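Local coordinates for protein coronin (Toxoplasma gondii, PDB 4OZU) that probably binds actin filaments, its WD40 beta-propeller domain being the part described here, and contributes to host-cell invasion and egress by the parasite, at residues A[373-376]-A[377-380]; A[137-140]-A[141-144]; A[357-361]-A[362-366]. All coordinates share one frame; numbering follows the deposited sequence. Where two conformers were deposited one is given.

Contact 1 of 3, residues A[373-376]-A[377-380]; sequences SMTA and EEWF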
loop_
_atom_site.group_PDB
_atom_site.type_symbol
_atom_site.label_atom_id
_atom_site.label_comp_id
_atom_site.label_asym_id
_atom_site.label_seq_id
_atom_site.Cartn_x
_atom_site.Cartn_y
_atom_site.Cartn_z
ATOM N N SER A 373 15.220 7.378 7.603
ATOM C CA SER A 373 16.291 6.988 8.518
ATOM C C SER A 373 17.649 7.070 7.830
ATOM O O SER A 373 18.679 7.222 8.490
ATOM C CB SER A 373 16.075 5.574 9.066
ATOM O OG SER A 373 16.292 4.594 8.070
ATOM N N MET A 374 17.635 6.993 6.500
ATOM C CA MET A 374 18.854 7.019 5.699
ATOM C C MET A 374 18.708 7.922 4.479
ATOM O O MET A 374 17.640 7.986 3.870
ATOM C CB MET A 374 19.216 5.612 5.224
ATOM C CG MET A 374 19.568 4.652 6.323
ATOM S SD MET A 374 19.839 2.997 5.668
ATOM C CE MET A 374 18.157 2.431 5.484
ATOM N N THR A 375 19.778 8.629 4.142
ATOM C CA THR A 375 19.898 9.245 2.828
ATOM C C THR A 375 20.206 8.155 1.803
ATOM O O THR A 375 20.658 7.068 2.167
ATOM C CB THR A 375 21.009 10.295 2.788
ATOM O OG1 THR A 375 22.275 9.647 2.969
ATOM C CG2 THR A 375 20.801 11.343 3.881
ATOM N N ALA A 376 19.971 8.442 0.527
ATOM C CA ALA A 376 20.283 7.474 -0.518
ATOM C C ALA A 376 21.763 7.106 -0.459
ATOM O O ALA A 376 22.135 5.943 -0.611
ATOM C CB ALA A 376 19.927 8.028 -1.884
ATOM N N GLU A 377 22.603 8.107 -0.227
ATOM C CA GLU A 377 24.044 7.903 -0.210
ATOM C C GLU A 377 24.437 6.956 0.923
ATOM O O GLU A 377 25.281 6.083 0.736
ATOM C CB GLU A 377 24.774 9.245 -0.075
ATOM C CG GLU A 377 24.675 10.152 -1.307
ATOM C CD GLU A 377 23.244 10.553 -1.655
ATOM O OE1 GLU A 377 22.464 10.879 -0.728
ATOM O OE2 GLU A 377 22.898 10.530 -2.858
ATOM N N GLU A 378 23.815 7.121 2.090
ATOM C CA GLU A 378 24.075 6.237 3.229
ATOM C C GLU A 378 23.638 4.809 2.916
ATOM O O GLU A 378 24.334 3.848 3.231
ATOM C CB GLU A 378 23.348 6.740 4.482
ATOM C CG GLU A 378 23.993 7.965 5.132
ATOM C CD GLU A 378 23.103 8.602 6.190
ATOM O OE1 GLU A 378 21.925 8.220 6.274
ATOM O OE2 GLU A 378 23.569 9.486 6.936
ATOM N N TRP A 379 22.481 4.684 2.282
ATOM C CA TRP A 379 21.927 3.384 1.931
ATOM C C TRP A 379 22.834 2.650 0.939
ATOM O O TRP A 379 23.072 1.453 1.074
ATOM C CB TRP A 379 20.531 3.577 1.356
ATOM C CG TRP A 379 19.731 2.349 1.116
ATOM C CD1 TRP A 379 19.249 1.479 2.058
ATOM C CD2 TRP A 379 19.248 1.881 -0.146
ATOM N NE1 TRP A 379 18.509 0.490 1.452
ATOM C CE2 TRP A 379 18.493 0.717 0.098
ATOM C CE3 TRP A 379 19.390 2.326 -1.463
ATOM C CZ2 TRP A 379 17.886 -0.007 -0.922
ATOM C CZ3 TRP A 379 18.788 1.604 -2.477
ATOM C CH2 TRP A 379 18.051 0.450 -2.203
ATOM N N PHE A 380 23.355 3.374 -0.046
ATOM C CA PHE A 380 24.226 2.754 -1.040
ATOM C C PHE A 380 25.572 2.343 -0.442
ATOM O O PHE A 380 26.280 1.516 -1.011
ATOM C CB PHE A 380 24.444 3.693 -2.225
ATOM C CG PHE A 380 23.278 3.739 -3.167
ATOM C CD1 PHE A 380 22.835 2.583 -3.790
ATOM C CD2 PHE A 380 22.627 4.930 -3.434
ATOM C CE1 PHE A 380 21.763 2.616 -4.660
ATOM C CE2 PHE A 380 21.550 4.967 -4.305
ATOM C CZ PHE A 380 21.117 3.814 -4.915
HETATM O O HOH W 1 21.091 8.971 8.556
#
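T375 holds the N-cap position of the short helix 376-380, and the first helical bonds run from W379 N to T375 O at 3.0 Å and from F380 N to A376 O. A capping box closes the helix start. T375 OG1 accepts from E378 N at 3.1 Å (N-H...O 158°), and the E378 carboxylate reaches back so that OE1 takes T375 N at 3.1 Å, met from 48° above the carboxylate plane. T375 OG1 stands between its own backbone N and carbonyl carbon (chi1 66°), which turns it to the E378 amide, while the E378 chain, extended beyond CG, passes across OG1, its CG 3.2 Å from T375 OG1. Water 1 donates to S373 O in the preceding loop. M374 bends at chi3 and brings CE to 3.7 Å from W379 CD1. Its SD lies at the edge of the five-membered ring, a Met-aromatic contact. W379 also meets R202 by a cation-pi contact, and F380 turns edge-to-face to F166. A negative carboxylate at the N-terminal end of the helix should be favoured by the helix dipole, so the box probably secures both the first turn and an ionised E378.

Contact 2 of 3, residues A[137-140]-A[141-144]; sequences EWNP and AVSG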
loop_
_atom_site.group_PDB
_atom_site.type_symbol
_atom_site.label_atom_id
_atom_site.label_comp_id
_atom_site.label_asym_id
_atom_site.label_seq_id
_atom_site.Cartn_x
_atom_site.Cartn_y
_atom_site.Cartn_z
ATOM N N GLU A 137 6.425 2.062 -5.879
ATOM C CA GLU A 137 6.494 1.966 -4.423
ATOM C C GLU A 137 7.750 2.621 -3.858
ATOM O O GLU A 137 8.879 2.316 -4.264
ATOM C CB GLU A 137 6.447 0.499 -3.992
ATOM C CG GLU A 137 5.103 -0.182 -4.228
ATOM C CD GLU A 137 4.086 0.077 -3.128
ATOM O OE1 GLU A 137 4.469 0.563 -2.044
ATOM O OE2 GLU A 137 2.893 -0.217 -3.352
ATOM N N TRP A 138 7.535 3.509 -2.897
ATOM C CA TRP A 138 8.619 4.213 -2.238
ATOM C C TRP A 138 9.260 3.368 -1.154
ATOM O O TRP A 138 8.565 2.713 -0.373
ATOM C CB TRP A 138 8.111 5.499 -1.593
ATOM C CG TRP A 138 7.536 6.511 -2.513
ATOM C CD1 TRP A 138 6.215 6.708 -2.802
ATOM C CD2 TRP A 138 8.258 7.516 -3.228
ATOM N NE1 TRP A 138 6.073 7.769 -3.668
ATOM C CE2 TRP A 138 7.312 8.280 -3.945
ATOM C CE3 TRP A 138 9.613 7.843 -3.336
ATOM C CZ2 TRP A 138 7.679 9.348 -4.752
ATOM C CZ3 TRP A 138 9.976 8.900 -4.152
ATOM C CH2 TRP A 138 9.013 9.641 -4.847
ATOM N N ASN A 139 10.582 3.428 -1.084
ATOM C CA ASN A 139 11.313 2.837 0.019
ATOM C C ASN A 139 10.870 3.486 1.330
ATOM O O ASN A 139 10.829 4.709 1.425
ATOM C CB ASN A 139 12.815 3.013 -0.195
ATOM C CG ASN A 139 13.636 2.203 0.779
ATOM O OD1 ASN A 139 13.565 2.407 1.996
ATOM N ND2 ASN A 139 14.418 1.271 0.252
ATOM N N PRO A 140 10.529 2.673 2.341
ATOM C CA PRO A 140 10.006 3.230 3.596
ATOM C C PRO A 140 11.075 3.816 4.509
ATOM O O PRO A 140 10.717 4.453 5.493
ATOM C CB PRO A 140 9.348 2.019 4.261
ATOM C CG PRO A 140 10.138 0.862 3.770
ATOM C CD PRO A 140 10.504 1.197 2.349
ATOM N N ALA A 141 12.352 3.617 4.191
ATOM C CA ALA A 141 13.433 4.091 5.056
ATOM C C ALA A 141 14.339 5.107 4.378
ATOM O O ALA A 141 15.008 5.889 5.054
ATOM C CB ALA A 141 14.254 2.921 5.542
ATOM N N VAL A 142 14.363 5.091 3.051
ATOM C CA VAL A 142 15.338 5.862 2.295
ATOM C C VAL A 142 14.665 6.864 1.390
ATOM O O VAL A 142 13.823 6.515 0.566
ATOM C CB VAL A 142 16.231 4.952 1.435
ATOM C CG1 VAL A 142 17.373 5.755 0.793
ATOM C CG2 VAL A 142 16.772 3.807 2.266
ATOM N N SER A 143 15.049 8.120 1.555
ATOM C CA SER A 143 14.594 9.189 0.693
ATOM C C SER A 143 15.028 8.941 -0.746
ATOM O O SER A 143 16.152 8.502 -0.996
ATOM C CB SER A 143 15.143 10.531 1.187
ATOM O OG SER A 143 16.442 10.372 1.751
ATOM N N GLY A 144 14.127 9.205 -1.683
ATOM C CA GLY A 144 14.488 9.246 -3.084
ATOM C C GLY A 144 14.570 7.916 -3.794
ATOM O O GLY A 144 14.864 7.886 -4.987
HETATM O O HOH W 2 11.155 6.746 -0.291
#
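N139 OD1 is gripped by two backbone amides of the turn that follows it. A141 N donates at 2.8 Å to N139 OD1, in the carbonyl plane and nearly straight (N-H...O 160°). V142 N reaches the same OD1 at 3.0 Å on a more bent path, from 51° above that plane. The bond to A141 N, two residues on, closes an Asx turn; V142 N adds a second bond to the same oxygen. CG of N139 lies trans to its backbone N (chi1 -169°), which turns the amide toward A141 and V142, where OD1 meets both N-H groups. V142 packs against the same amide: its CG2 sits 3.8 Å from N139 CG and 3.5 Å from N139 OD1, the two side chains passing at a slant. The other end of the N139 amide is held as well, since ND2 donates to G184 O, so both polar ends of this buried group have partners and its rotation is set. Across the turn, water 2 lies within hydrogen-bonding distance of N139 O (2.7 Å) and V142 O (2.8 Å). The turn joins strand 133-138 to strand 145-150, the first two strands of one four-stranded antiparallel blade of the WD40 propeller. N139 and P140 touch W180 of strand 175-180 in the following blade, W138 packs on I94 and A96 of strand 94-99 in the preceding one, and W379 of helix 376-380 rests on N139 and V142.

Contact 3 of 3, residues A[357-361]-A[362-366]; sequences DVFQA and DLYPP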
loop_
_atom_site.group_PDB
_atom_site.type_symbol
_atom_site.label_atom_id
_atom_site.label_comp_id
_atom_site.label_asym_id
_atom_site.label_seq_id
_atom_site.Cartn_x
_atom_site.Cartn_y
_atom_site.Cartn_z
ATOM N N ASP A 357 -13.828 7.970 25.369
ATOM C CA ASP A 357 -13.437 9.373 25.287
ATOM C C ASP A 357 -12.204 9.689 26.143
ATOM O O ASP A 357 -12.084 10.781 26.700
ATOM C CB ASP A 357 -14.615 10.265 25.696
ATOM C CG ASP A 357 -15.164 9.920 27.069
ATOM O OD1 ASP A 357 -14.729 8.903 27.649
ATOM O OD2 ASP A 357 -16.042 10.662 27.561
ATOM N N VAL A 358 -11.291 8.726 26.246
ATOM C CA VAL A 358 -9.975 8.980 26.829
ATOM C C VAL A 358 -8.917 8.201 26.049
ATOM O O VAL A 358 -9.182 7.124 25.511
ATOM C CB VAL A 358 -9.907 8.615 28.343
ATOM C CG1 VAL A 358 -11.298 8.615 28.974
ATOM C CG2 VAL A 358 -9.209 7.274 28.581
ATOM N N PHE A 359 -7.716 8.764 26.001
ATOM C CA PHE A 359 -6.635 8.223 25.194
ATOM C C PHE A 359 -6.211 6.842 25.676
ATOM O O PHE A 359 -5.786 6.671 26.819
ATOM C CB PHE A 359 -5.441 9.177 25.215
ATOM C CG PHE A 359 -4.275 8.706 24.402
ATOM C CD1 PHE A 359 -4.452 8.279 23.098
ATOM C CD2 PHE A 359 -2.994 8.715 24.930
ATOM C CE1 PHE A 359 -3.385 7.851 22.346
ATOM C CE2 PHE A 359 -1.915 8.289 24.176
ATOM C CZ PHE A 359 -2.110 7.859 22.883
ATOM N N GLN A 360 -6.358 5.857 24.797
ATOM C CA GLN A 360 -5.918 4.496 25.073
ATOM C C GLN A 360 -4.459 4.359 24.653
ATOM O O GLN A 360 -4.159 3.947 23.530
ATOM C CB GLN A 360 -6.791 3.483 24.330
ATOM C CG GLN A 360 -8.275 3.628 24.615
ATOM C CD GLN A 360 -8.621 3.339 26.065
ATOM O OE1 GLN A 360 -8.133 2.371 26.647
ATOM N NE2 GLN A 360 -9.460 4.178 26.654
ATOM N N ALA A 361 -3.559 4.717 25.563
ATOM C CA ALA A 361 -2.138 4.790 25.251
ATOM C C ALA A 361 -1.583 3.459 24.763
ATOM O O ALA A 361 -0.695 3.427 23.918
ATOM C CB ALA A 361 -1.359 5.255 26.474
ATOM N N ASP A 362 -2.111 2.362 25.292
ATOM C CA ASP A 362 -1.543 1.051 25.014
ATOM C C ASP A 362 -1.751 0.620 23.565
ATOM O O ASP A 362 -1.159 -0.361 23.121
ATOM C CB ASP A 362 -2.144 0.001 25.950
ATOM C CG ASP A 362 -3.625 -0.212 25.714
ATOM O OD1 ASP A 362 -4.373 0.787 25.653
ATOM O OD2 ASP A 362 -4.042 -1.381 25.581
ATOM N N LEU A 363 -2.592 1.342 22.828
ATOM C CA LEU A 363 -2.896 0.961 21.448
ATOM C C LEU A 363 -1.965 1.607 20.425
ATOM O O LEU A 363 -2.030 1.285 19.238
ATOM C CB LEU A 363 -4.342 1.317 21.111
ATOM C CG LEU A 363 -5.428 0.539 21.857
ATOM C CD1 LEU A 363 -6.779 1.086 21.468
ATOM C CD2 LEU A 363 -5.352 -0.961 21.574
ATOM N N TYR A 364 -1.097 2.506 20.880
ATOM C CA TYR A 364 -0.290 3.312 19.970
ATOM C C TYR A 364 1.201 3.263 20.278
ATOM O O TYR A 364 1.743 4.162 20.927
ATOM C CB TYR A 364 -0.789 4.755 19.992
ATOM C CG TYR A 364 -2.224 4.841 19.551
ATOM C CD1 TYR A 364 -2.562 4.750 18.207
ATOM C CD2 TYR A 364 -3.246 4.966 20.473
ATOM C CE1 TYR A 364 -3.879 4.806 17.799
ATOM C CE2 TYR A 364 -4.561 5.023 20.073
ATOM C CZ TYR A 364 -4.873 4.941 18.737
ATOM O OH TYR A 364 -6.190 4.997 18.346
ATOM N N PRO A 365 1.876 2.206 19.801
ATOM C CA PRO A 365 3.340 2.189 19.848
ATOM C C PRO A 365 3.917 3.257 18.929
ATOM O O PRO A 365 3.179 3.825 18.120
ATOM C CB PRO A 365 3.703 0.787 19.353
ATOM C CG PRO A 365 2.431 -0.013 19.427
ATOM C CD PRO A 365 1.323 0.967 19.231
ATOM N N PRO A 366 5.225 3.521 19.037
ATOM C CA PRO A 366 5.879 4.494 18.155
ATOM C C PRO A 366 5.621 4.172 16.683
ATOM O O PRO A 366 5.918 3.070 16.219
ATOM C CB PRO A 366 7.357 4.351 18.514
ATOM C CG PRO A 366 7.351 3.821 19.919
ATOM C CD PRO A 366 6.171 2.911 19.987
HETATM O O HOH W 3 0.825 5.891 23.574
#
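F359 and Y364 meet at the tight side of this turn, where F359 CE1 comes to 3.4 Å from Y364 CD2. Their planes are near parallel (16°) but slid apart, with centroids 5.7 Å from each other, so the rings barely overlap. F359 CG lies opposite its backbone N (chi1 -180°), which carries the ring forward along the turn to Y364. Q360 O approaches the edge of the tyrosine ring near its plane, 3.3 Å from Y364 CD2, while L363 CB lies over one face, toward its rim. The chain here makes a short 3-10 segment with two successive bonds: L363 N donates to Q360 O at 3.1 Å and Y364 N to A361 O at 3.2 Å. It belongs to the connection between strand 343-350 and strand 367-368 of the WD40 domain, and Y364 OH fixes it to the propeller through E331 O. The looser side is polar. Q360 and D362 run side by side with their amide and carboxylate planes 82° apart, and R353 joins them, binding Q360 OE1 and forming a salt bridge with D362 OD2. Q360 NE2 makes a bent bond to the backbone O of V358, a residue exposed to solvent.

From the N terminus, contact 2 comes first, closing the turn between strands 133-138 and 145-150 within one blade. Contact 3 follows much later, in the connection after strand 343-350, and contact 1 then opens shortly beyond strand 367-368 at the start of helix 376-380. The three lie in series and none nests in or crosses another. Contacts 1 and 2 touch, however: M374 N probably donates to A141 O, and W379 CD1 packs on V142 CG2, so the C-terminal extension is laid across an early blade. Contact 3 stands apart, its nearest atoms about 12 Å from contact 2 and about 13 Å from contact 1.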